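Local structure of translation initiation factor eIF2b-like protein (Chaetomium thermophilum, 4ZEM) at residues Arg206-Ala211 with Arg215-Ile220; Asp179-Phe184 with Ile302-Val307; Ser30-Leu35 with Ala80-His85. The protein probably takes part, as the beta subunit of the eIF2B complex, in guanine nucleotide exchange on eIF2 during translation initiation. All coordinates share one frame; numbering follows the deposited sequence. Where two conformers were deposited one is given.

Contact 1: Arg206-Ala211 with Arg215-Ile220; sequences RFLVKA and RRFTVI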
loop_
_atom_site.group_PDB
_atom_site.type_symbol
_atom_site.label_atom_id
_atom_site.label_comp_id
_atom_site.label_asym_id
_atom_site.label_seq_id
_atom_site.Cartn_x
_atom_site.Cartn_y
_atom_site.Cartn_z
ATOM N N ARG A 206 9.766 -11.448 2.489
ATOM C CA ARG A 206 8.770 -12.512 2.466
ATOM C C ARG A 206 8.744 -13.193 1.099
ATOM O O ARG A 206 8.511 -14.400 1.003
ATOM C CB ARG A 206 7.385 -11.969 2.831
ATOM C CG ARG A 206 7.290 -11.438 4.261
ATOM C CD ARG A 206 5.845 -11.340 4.728
ATOM N NE ARG A 206 5.728 -10.774 6.070
ATOM C CZ ARG A 206 5.247 -9.561 6.333
ATOM N NH1 ARG A 206 5.177 -9.129 7.584
ATOM N NH2 ARG A 206 4.829 -8.779 5.347
ATOM N N PHE A 207 9.003 -12.415 0.051
ATOM C CA PHE A 207 9.083 -12.932 -1.302
ATOM C C PHE A 207 10.283 -13.874 -1.480
ATOM O O PHE A 207 10.146 -14.979 -2.016
ATOM C CB PHE A 207 9.168 -11.753 -2.267
ATOM C CG PHE A 207 9.214 -12.139 -3.718
ATOM C CD1 PHE A 207 8.043 -12.344 -4.429
ATOM C CD2 PHE A 207 10.425 -12.252 -4.383
ATOM C CE1 PHE A 207 8.076 -12.677 -5.770
ATOM C CE2 PHE A 207 10.463 -12.577 -5.724
ATOM C CZ PHE A 207 9.291 -12.796 -6.421
ATOM N N LEU A 208 11.454 -13.445 -1.014
ATOM C CA LEU A 208 12.658 -14.259 -1.142
ATOM C C LEU A 208 12.589 -15.538 -0.312
ATOM O O LEU A 208 12.958 -16.618 -0.784
ATOM C CB LEU A 208 13.888 -13.452 -0.738
ATOM C CG LEU A 208 14.211 -12.275 -1.656
ATOM C CD1 LEU A 208 15.369 -11.467 -1.080
ATOM C CD2 LEU A 208 14.506 -12.747 -3.081
ATOM N N VAL A 209 12.102 -15.412 0.920
ATOM C CA VAL A 209 11.967 -16.554 1.819
ATOM C C VAL A 209 11.002 -17.604 1.263
ATOM O O VAL A 209 11.267 -18.807 1.351
ATOM C CB VAL A 209 11.510 -16.090 3.231
ATOM C CG1 VAL A 209 10.937 -17.239 4.049
ATOM C CG2 VAL A 209 12.673 -15.421 3.956
ATOM N N LYS A 210 9.903 -17.147 0.669
ATOM C CA LYS A 210 8.920 -18.045 0.076
ATOM C C LYS A 210 9.552 -18.762 -1.116
ATOM O O LYS A 210 9.394 -19.972 -1.286
ATOM C CB LYS A 210 7.671 -17.271 -0.359
ATOM C CG LYS A 210 6.380 -18.095 -0.421
ATOM C CD LYS A 210 6.326 -19.109 -1.536
ATOM C CE LYS A 210 4.970 -19.796 -1.547
ATOM N NZ LYS A 210 4.638 -20.391 -0.227
ATOM N N ALA A 211 10.274 -18.000 -1.932
ATOM C CA ALA A 211 10.917 -18.547 -3.117
ATOM C C ALA A 211 11.920 -19.629 -2.726
ATOM O O ALA A 211 12.026 -20.663 -3.388
ATOM C CB ALA A 211 11.606 -17.434 -3.901
ATOM N N ARG A 215 12.691 -23.051 -4.495
ATOM C CA ARG A 215 13.747 -22.854 -5.481
ATOM C C ARG A 215 15.117 -22.830 -4.829
ATOM O O ARG A 215 15.265 -22.405 -3.681
ATOM C CB ARG A 215 13.533 -21.542 -6.254
ATOM C CG ARG A 215 12.308 -21.515 -7.136
ATOM C CD ARG A 215 12.643 -22.082 -8.484
ATOM N NE ARG A 215 11.550 -21.925 -9.430
ATOM C CZ ARG A 215 10.608 -22.836 -9.626
ATOM N NH1 ARG A 215 10.636 -23.971 -8.945
ATOM N NH2 ARG A 215 9.648 -22.618 -10.514
ATOM N N ARG A 216 16.125 -23.254 -5.582
ATOM C CA ARG A 216 17.500 -23.157 -5.125
ATOM C C ARG A 216 18.169 -22.041 -5.926
ATOM O O ARG A 216 18.290 -22.143 -7.145
ATOM C CB ARG A 216 18.228 -24.490 -5.314
ATOM C CG ARG A 216 19.626 -24.554 -4.724
ATOM C CD ARG A 216 20.596 -25.271 -5.658
ATOM N NE ARG A 216 20.711 -24.597 -6.951
ATOM C CZ ARG A 216 20.576 -25.188 -8.132
ATOM N NH1 ARG A 216 20.301 -26.484 -8.206
ATOM N NH2 ARG A 216 20.710 -24.478 -9.243
ATOM N N PHE A 217 18.604 -20.980 -5.251
ATOM C CA PHE A 217 19.167 -19.827 -5.951
ATOM C C PHE A 217 20.046 -18.977 -5.038
ATOM O O PHE A 217 20.302 -19.336 -3.886
ATOM C CB PHE A 217 18.053 -18.961 -6.568
ATOM C CG PHE A 217 17.130 -18.323 -5.560
ATOM C CD1 PHE A 217 16.184 -19.083 -4.878
ATOM C CD2 PHE A 217 17.158 -16.948 -5.344
ATOM C CE1 PHE A 217 15.322 -18.492 -3.956
ATOM C CE2 PHE A 217 16.288 -16.354 -4.430
ATOM C CZ PHE A 217 15.374 -17.133 -3.731
ATOM N N THR A 218 20.555 -17.879 -5.587
ATOM C CA THR A 218 21.450 -16.988 -4.862
ATOM C C THR A 218 20.884 -15.576 -4.761
ATOM O O THR A 218 20.408 -15.014 -5.748
ATOM C CB THR A 218 22.843 -16.947 -5.544
ATOM O OG1 THR A 218 23.394 -18.271 -5.578
ATOM C CG2 THR A 218 23.795 -16.033 -4.801
ATOM N N VAL A 219 20.965 -14.992 -3.572
ATOM C CA VAL A 219 20.503 -13.626 -3.373
ATOM C C VAL A 219 21.676 -12.695 -3.089
ATOM O O VAL A 219 22.488 -12.946 -2.196
ATOM C CB VAL A 219 19.482 -13.550 -2.219
ATOM C CG1 VAL A 219 19.109 -12.110 -1.908
ATOM C CG2 VAL A 219 18.253 -14.344 -2.573
ATOM N N ILE A 220 21.752 -11.611 -3.853
ATOM C CA ILE A 220 22.787 -10.610 -3.659
ATOM C C ILE A 220 22.166 -9.374 -3.014
ATOM O O ILE A 220 21.210 -8.795 -3.539
ATOM C CB ILE A 220 23.471 -10.219 -4.984
ATOM C CG1 ILE A 220 24.092 -11.446 -5.666
ATOM C CG2 ILE A 220 24.526 -9.150 -4.745
ATOM C CD1 ILE A 220 23.166 -12.143 -6.646
#
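Leu208 and Val219 reach toward each other tip to tip, branch matched to branch: CD1 of Leu208 lies 3.9 Å from CG1 of Val219, and CD2 of Leu208 lies 4.1 Å from CG2 of Val219. Leu208 starts out across the interface rather than into it, but its CG sits opposite the carbonyl carbon (chi1 -66°) and the extended chi2 of 174° carries CD1 over to the strand side, with CD2 beside it. Val219 needs no such detour, since its CB already faces the helix. Next to this pair lies the ring of Phe217, which is turned quite differently. With chi1 at 64°, its CG is set between the backbone N and the carbonyl carbon, and the far end of the ring, CE1 and CZ, is directed at the helix. The carbonyl of Leu208 meets that end at the ring edge and near the ring plane, its O being 3.8 Å from CZ of Phe217. The methyl of Ala211 comes at the ring obliquely, with CB 3.8 Å from Phe217 CZ. The helix thus offers the aromatic end one carbonyl and one methyl, a turn's spacing (three residues) apart. At the C-terminal end of the helix, Arg215 N makes a weak, bent i+4 to i hydrogen bond of 2.7 Å to Ala211 O, while the CB of Arg215 rests against that same oxygen. The guanidinium group leads away from the helix, and its NE is bonded to Ile189 O. The contact packs helix 202-214 against the start of strand 218-222, the second half of a beta-alpha-beta crossover that begins at strand 194-198, as in Rossmann-like folds. Ala185 of helix 185-188 also touches Ala211, Val195 of strand 194-198 touches Phe217, and Val248, just ahead of strand 249-252, touches both Phe217 and Val219.

Contact 2: Asp179-Phe184 with Ile302-Val307; sequences DQIASF and IALCGV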
loop_
_atom_site.group_PDB
_atom_site.type_symbol
_atom_site.label_atom_id
_atom_site.label_comp_id
_atom_site.label_asym_id
_atom_site.label_seq_id
_atom_site.Cartn_x
_atom_site.Cartn_y
_atom_site.Cartn_z
ATOM N N ASP A 179 1.985 -11.933 1.224
ATOM C CA ASP A 179 1.862 -13.360 0.944
ATOM C C ASP A 179 1.334 -13.607 -0.461
ATOM O O ASP A 179 1.728 -14.565 -1.121
ATOM C CB ASP A 179 0.956 -14.040 1.967
ATOM C CG ASP A 179 1.614 -14.159 3.331
ATOM O OD1 ASP A 179 2.863 -14.100 3.395
ATOM O OD2 ASP A 179 0.885 -14.319 4.335
ATOM N N GLN A 180 0.405 -12.772 -0.903
ATOM C CA GLN A 180 -0.134 -12.927 -2.243
ATOM C C GLN A 180 0.942 -12.632 -3.278
ATOM O O GLN A 180 1.059 -13.340 -4.276
ATOM C CB GLN A 180 -1.357 -12.040 -2.439
ATOM C CG GLN A 180 -2.586 -12.609 -1.773
ATOM C CD GLN A 180 -3.730 -11.630 -1.731
ATOM O OE1 GLN A 180 -3.542 -10.431 -1.924
ATOM N NE2 GLN A 180 -4.926 -12.132 -1.457
ATOM N N ILE A 181 1.737 -11.595 -3.030
ATOM C CA ILE A 181 2.848 -11.271 -3.916
ATOM C C ILE A 181 3.859 -12.424 -3.929
ATOM O O ILE A 181 4.339 -12.835 -4.992
ATOM C CB ILE A 181 3.534 -9.961 -3.490
ATOM C CG1 ILE A 181 2.582 -8.776 -3.711
ATOM C CG2 ILE A 181 4.833 -9.765 -4.253
ATOM C CD1 ILE A 181 3.096 -7.447 -3.189
ATOM N N ALA A 182 4.134 -12.977 -2.749
ATOM C CA ALA A 182 5.081 -14.082 -2.609
ATOM C C ALA A 182 4.607 -15.374 -3.280
ATOM O O ALA A 182 5.423 -16.237 -3.576
ATOM C CB ALA A 182 5.376 -14.344 -1.134
ATOM N N SER A 183 3.300 -15.531 -3.488
ATOM C CA SER A 183 2.781 -16.746 -4.133
ATOM C C SER A 183 3.208 -16.832 -5.603
ATOM O O SER A 183 3.074 -17.875 -6.231
ATOM C CB SER A 183 1.250 -16.843 -4.027
ATOM O OG SER A 183 0.592 -15.767 -4.667
ATOM N N PHE A 184 3.687 -15.728 -6.160
ATOM C CA PHE A 184 4.157 -15.734 -7.543
ATOM C C PHE A 184 5.673 -15.875 -7.644
ATOM O O PHE A 184 6.234 -15.787 -8.732
ATOM C CB PHE A 184 3.690 -14.470 -8.264
ATOM C CG PHE A 184 2.201 -14.383 -8.392
ATOM C CD1 PHE A 184 1.454 -13.633 -7.488
ATOM C CD2 PHE A 184 1.539 -15.088 -9.390
ATOM C CE1 PHE A 184 0.070 -13.572 -7.586
ATOM C CE2 PHE A 184 0.154 -15.028 -9.495
ATOM C CZ PHE A 184 -0.582 -14.269 -8.590
ATOM N N ILE A 302 12.252 -5.871 -11.528
ATOM C CA ILE A 302 10.962 -6.273 -10.983
ATOM C C ILE A 302 10.648 -5.446 -9.746
ATOM O O ILE A 302 11.446 -5.379 -8.800
ATOM C CB ILE A 302 10.906 -7.786 -10.602
ATOM C CG1 ILE A 302 11.205 -8.692 -11.798
ATOM C CG2 ILE A 302 9.544 -8.154 -10.050
ATOM C CD1 ILE A 302 12.655 -9.084 -11.940
ATOM N N ALA A 303 9.470 -4.831 -9.747
ATOM C CA ALA A 303 9.031 -4.047 -8.605
ATOM C C ALA A 303 7.928 -4.788 -7.872
ATOM O O ALA A 303 6.906 -5.153 -8.463
ATOM C CB ALA A 303 8.543 -2.683 -9.050
ATOM N N LEU A 304 8.149 -5.018 -6.583
ATOM C CA LEU A 304 7.147 -5.656 -5.739
ATOM C C LEU A 304 6.260 -4.573 -5.167
ATOM O O LEU A 304 6.746 -3.673 -4.481
ATOM C CB LEU A 304 7.792 -6.463 -4.612
ATOM C CG LEU A 304 8.092 -7.945 -4.834
ATOM C CD1 LEU A 304 8.738 -8.198 -6.178
ATOM C CD2 LEU A 304 8.961 -8.453 -3.707
ATOM N N CYS A 305 4.975 -4.615 -5.496
ATOM C CA CYS A 305 4.030 -3.641 -4.960
ATOM C C CYS A 305 2.604 -4.172 -4.879
ATOM O O CYS A 305 2.065 -4.675 -5.861
ATOM C CB CYS A 305 4.057 -2.382 -5.823
ATOM S SG CYS A 305 4.119 -2.762 -7.589
ATOM N N GLY A 306 1.978 -4.011 -3.722
ATOM C CA GLY A 306 0.576 -4.349 -3.568
ATOM C C GLY A 306 -0.248 -3.220 -4.151
ATOM O O GLY A 306 0.211 -2.077 -4.198
ATOM N N VAL A 307 -1.453 -3.542 -4.607
ATOM C CA VAL A 307 -2.330 -2.575 -5.264
ATOM C C VAL A 307 -2.680 -1.389 -4.356
ATOM O O VAL A 307 -2.879 -0.271 -4.834
ATOM C CB VAL A 307 -3.622 -3.275 -5.764
ATOM C CG1 VAL A 307 -4.619 -2.285 -6.331
ATOM C CG2 VAL A 307 -3.263 -4.324 -6.805
#
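Ile181 carries the helix side of this contact, meeting Leu304, Cys305 and Gly306 through its two branches. Its CB is directed toward 302-307, and the side chain divides there. The shorter branch, CG2, stands anti to the backbone N and meets Leu304 at its branch point: CG2 of Ile181 is 3.8 Å from CG of Leu304. The two side chains cross obliquely, and both Leu304 methyls lie farther from CG2 than the branch carbon does. The longer branch leaves on the other side of CB, with CG1 anti to the carbonyl carbon, and an extended chi2 of 174° pushes its terminal methyl outward. That methyl, CD1, ends on backbone, at 3.7 Å from Cys305 C and at 3.7 Å from Gly306 N, so it covers the peptide that joins these two residues. The CB of Cys305 points away, and Gly306 brings no side chain to the interface.

The place is the C-terminal end of strand 301-304, an inner strand among the parallel strands of a mixed, Rossmann-like sheet; the strand gives way to a loop here, and the last turn of helix 154-182 packs on it. Leu361 of the adjacent strand 359-362 touches both Ile181 and Leu304, whereas helix 202-214 adds Thr203 against Ile181 and Val204 against Leu304. Past Ile181 the helix terminus is tied back on itself. Ser183 OG donates a 2.5 Å hydrogen bond to Gln180 O, approaching at a C=O...donor angle of 132° and tilted 22° from the carbonyl plane. Phe184 N bonds to Ile181 O, and Phe184 then takes the N-cap position of helix 185-188.

Contact 3: Ser30-Leu35 with Ala80-His85; sequences SLIFLL and ARAAPH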
loop_
_atom_site.group_PDB
_atom_site.type_symbol
_atom_site.label_atom_id
_atom_site.label_comp_id
_atom_site.label_asym_id
_atom_site.label_seq_id
_atom_site.Cartn_x
_atom_site.Cartn_y
_atom_site.Cartn_z
ATOM N N SER A 30 -4.472 10.368 18.618
ATOM C CA SER A 30 -3.421 9.424 18.992
ATOM C C SER A 30 -2.664 8.941 17.757
ATOM O O SER A 30 -1.438 8.842 17.771
ATOM C CB SER A 30 -3.995 8.230 19.758
ATOM O OG SER A 30 -4.992 8.638 20.676
ATOM N N LEU A 31 -3.400 8.624 16.695
ATOM C CA LEU A 31 -2.774 8.173 15.458
ATOM C C LEU A 31 -1.937 9.290 14.840
ATOM O O LEU A 31 -0.839 9.042 14.343
ATOM C CB LEU A 31 -3.823 7.686 14.455
ATOM C CG LEU A 31 -3.282 7.008 13.190
ATOM C CD1 LEU A 31 -2.130 6.062 13.515
ATOM C CD2 LEU A 31 -4.383 6.285 12.425
ATOM N N ILE A 32 -2.454 10.517 14.888
ATOM C CA ILE A 32 -1.729 11.677 14.376
ATOM C C ILE A 32 -0.402 11.791 15.110
ATOM O O ILE A 32 0.639 12.048 14.507
ATOM C CB ILE A 32 -2.532 12.990 14.552
ATOM C CG1 ILE A 32 -3.784 12.986 13.679
ATOM C CG2 ILE A 32 -1.677 14.199 14.198
ATOM C CD1 ILE A 32 -3.496 13.169 12.218
ATOM N N PHE A 33 -0.452 11.562 16.416
ATOM C CA PHE A 33 0.733 11.605 17.258
ATOM C C PHE A 33 1.746 10.540 16.838
ATOM O O PHE A 33 2.945 10.809 16.763
ATOM C CB PHE A 33 0.342 11.428 18.727
ATOM C CG PHE A 33 1.503 11.463 19.674
ATOM C CD1 PHE A 33 2.102 12.665 20.011
ATOM C CD2 PHE A 33 1.992 10.295 20.237
ATOM C CE1 PHE A 33 3.170 12.701 20.886
ATOM C CE2 PHE A 33 3.060 10.324 21.113
ATOM C CZ PHE A 33 3.648 11.529 21.438
ATOM N N LEU A 34 1.258 9.332 16.569
ATOM C CA LEU A 34 2.123 8.225 16.159
ATOM C C LEU A 34 2.792 8.495 14.814
ATOM O O LEU A 34 3.969 8.183 14.626
ATOM C CB LEU A 34 1.336 6.913 16.106
ATOM C CG LEU A 34 0.798 6.412 17.447
ATOM C CD1 LEU A 34 -0.031 5.151 17.273
ATOM C CD2 LEU A 34 1.948 6.162 18.408
ATOM N N LEU A 35 2.041 9.070 13.882
ATOM C CA LEU A 35 2.571 9.387 12.561
ATOM C C LEU A 35 3.666 10.454 12.606
ATOM O O LEU A 35 4.680 10.332 11.918
ATOM C CB LEU A 35 1.447 9.845 11.635
ATOM C CG LEU A 35 0.351 8.826 11.321
ATOM C CD1 LEU A 35 -0.751 9.474 10.501
ATOM C CD2 LEU A 35 0.938 7.644 10.582
ATOM N N ALA A 80 -3.188 12.463 6.606
ATOM C CA ALA A 80 -2.243 12.663 5.524
ATOM C C ALA A 80 -1.298 13.800 5.851
ATOM O O ALA A 80 -0.111 13.738 5.558
ATOM C CB ALA A 80 -2.980 12.952 4.230
ATOM N N ARG A 81 -1.844 14.845 6.456
ATOM C CA ARG A 81 -1.070 16.019 6.826
ATOM C C ARG A 81 0.011 15.695 7.851
ATOM O O ARG A 81 1.114 16.225 7.785
ATOM C CB ARG A 81 -1.994 17.119 7.347
ATOM C CG ARG A 81 -1.401 18.514 7.269
ATOM C CD ARG A 81 -2.392 19.558 7.752
ATOM N NE ARG A 81 -2.874 19.270 9.099
ATOM C CZ ARG A 81 -3.765 20.012 9.746
ATOM N NH1 ARG A 81 -4.147 19.675 10.969
ATOM N NH2 ARG A 81 -4.271 21.091 9.168
ATOM N N ALA A 82 -0.315 14.828 8.800
ATOM C CA ALA A 82 0.623 14.436 9.831
ATOM C C ALA A 82 1.835 13.763 9.208
ATOM O O ALA A 82 2.961 13.992 9.634
ATOM C CB ALA A 82 -0.046 13.507 10.825
ATOM N N ALA A 83 1.603 12.932 8.199
ATOM C CA ALA A 83 2.700 12.239 7.532
ATOM C C ALA A 83 2.639 12.439 6.018
ATOM O O ALA A 83 2.233 11.536 5.286
ATOM C CB ALA A 83 2.675 10.752 7.878
ATOM N N PRO A 84 3.041 13.629 5.546
ATOM C CA PRO A 84 3.046 13.982 4.120
ATOM C C PRO A 84 3.975 13.102 3.287
ATOM O O PRO A 84 3.737 12.907 2.095
ATOM C CB PRO A 84 3.529 15.436 4.128
ATOM C CG PRO A 84 4.342 15.542 5.381
ATOM C CD PRO A 84 3.570 14.727 6.373
ATOM N N HIS A 85 5.028 12.592 3.915
ATOM C CA HIS A 85 5.986 11.699 3.264
ATOM C C HIS A 85 5.386 10.337 2.885
ATOM O O HIS A 85 5.891 9.667 1.986
ATOM C CB HIS A 85 7.208 11.497 4.164
ATOM C CG HIS A 85 6.869 11.065 5.556
ATOM N ND1 HIS A 85 6.313 11.914 6.488
ATOM C CD2 HIS A 85 7.005 9.867 6.175
ATOM C CE1 HIS A 85 6.119 11.260 7.620
ATOM N NE2 HIS A 85 6.530 10.016 7.456
#
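Ala82, Leu35 and Ala83 have the most surface buried here, and the methyl of Ala82 lies at the centre. Its CB points at helix 24-37 and fits between two side chains one turn apart. From Ile32 it receives both branches: CD1 of Ile32 is 3.7 Å from Ala82 CB, and CG2 of Ile32 is 3.8 Å from the same carbon. A chi2 of -73° bends CD1 of Ile32 to a position beside both CA and CG2, and the two methyls lie together against Ala82. Leu35 meets Ala82 at its base as well as near its end, with CB 4.0 Å and CD1 4.1 Å from Ala82 CB. The CB of Leu35 also faces the methyl of Ala83, at 4.1 Å between the two CB atoms. Side chains this small on one partner let the backbones come close, as the CA-CA distances of 5.8 Å for Ile32 with Ala82 and 5.8 Å for Leu35 with Ala83 attest. Ala83 is the first residue to leave helical geometry after helix 65-82, so the contact falls where that helix ends.

It is apolar packing within the N-terminal helical part of the chain. Helix 24-37 lies here between several neighbours: Leu79, earlier on helix 65-82, touches Leu31 and Ile32, Cys45 of helix 43-59 touches Leu35, and Trp15 of helix 12-18 touches Leu31 and Leu34.

In the fold
Contacts 1 and 2 adjoin, their centres 13 Å apart, and both reach the same mixed sheet. The link between them is helix 202-214: Phe207 CB packs 3.6 Å from Leu304 CD2, and Phe207 CD1 lies 3.8 Å from Ile181 O, so Phe207 bridges to both segments of contact 2. Contact 1 falls in sequence between the two segments of contact 2, which joins parts 118 residues apart. Contact 3 is separate, in the helical N-terminal part, with its centre 26 Å from that of contact 2 and 34 Å from that of contact 1. Nearest atoms are about 14 Å and about 18 Å away, respectively, and contacts 1 and 3 lie on opposite sides of the chain's centre.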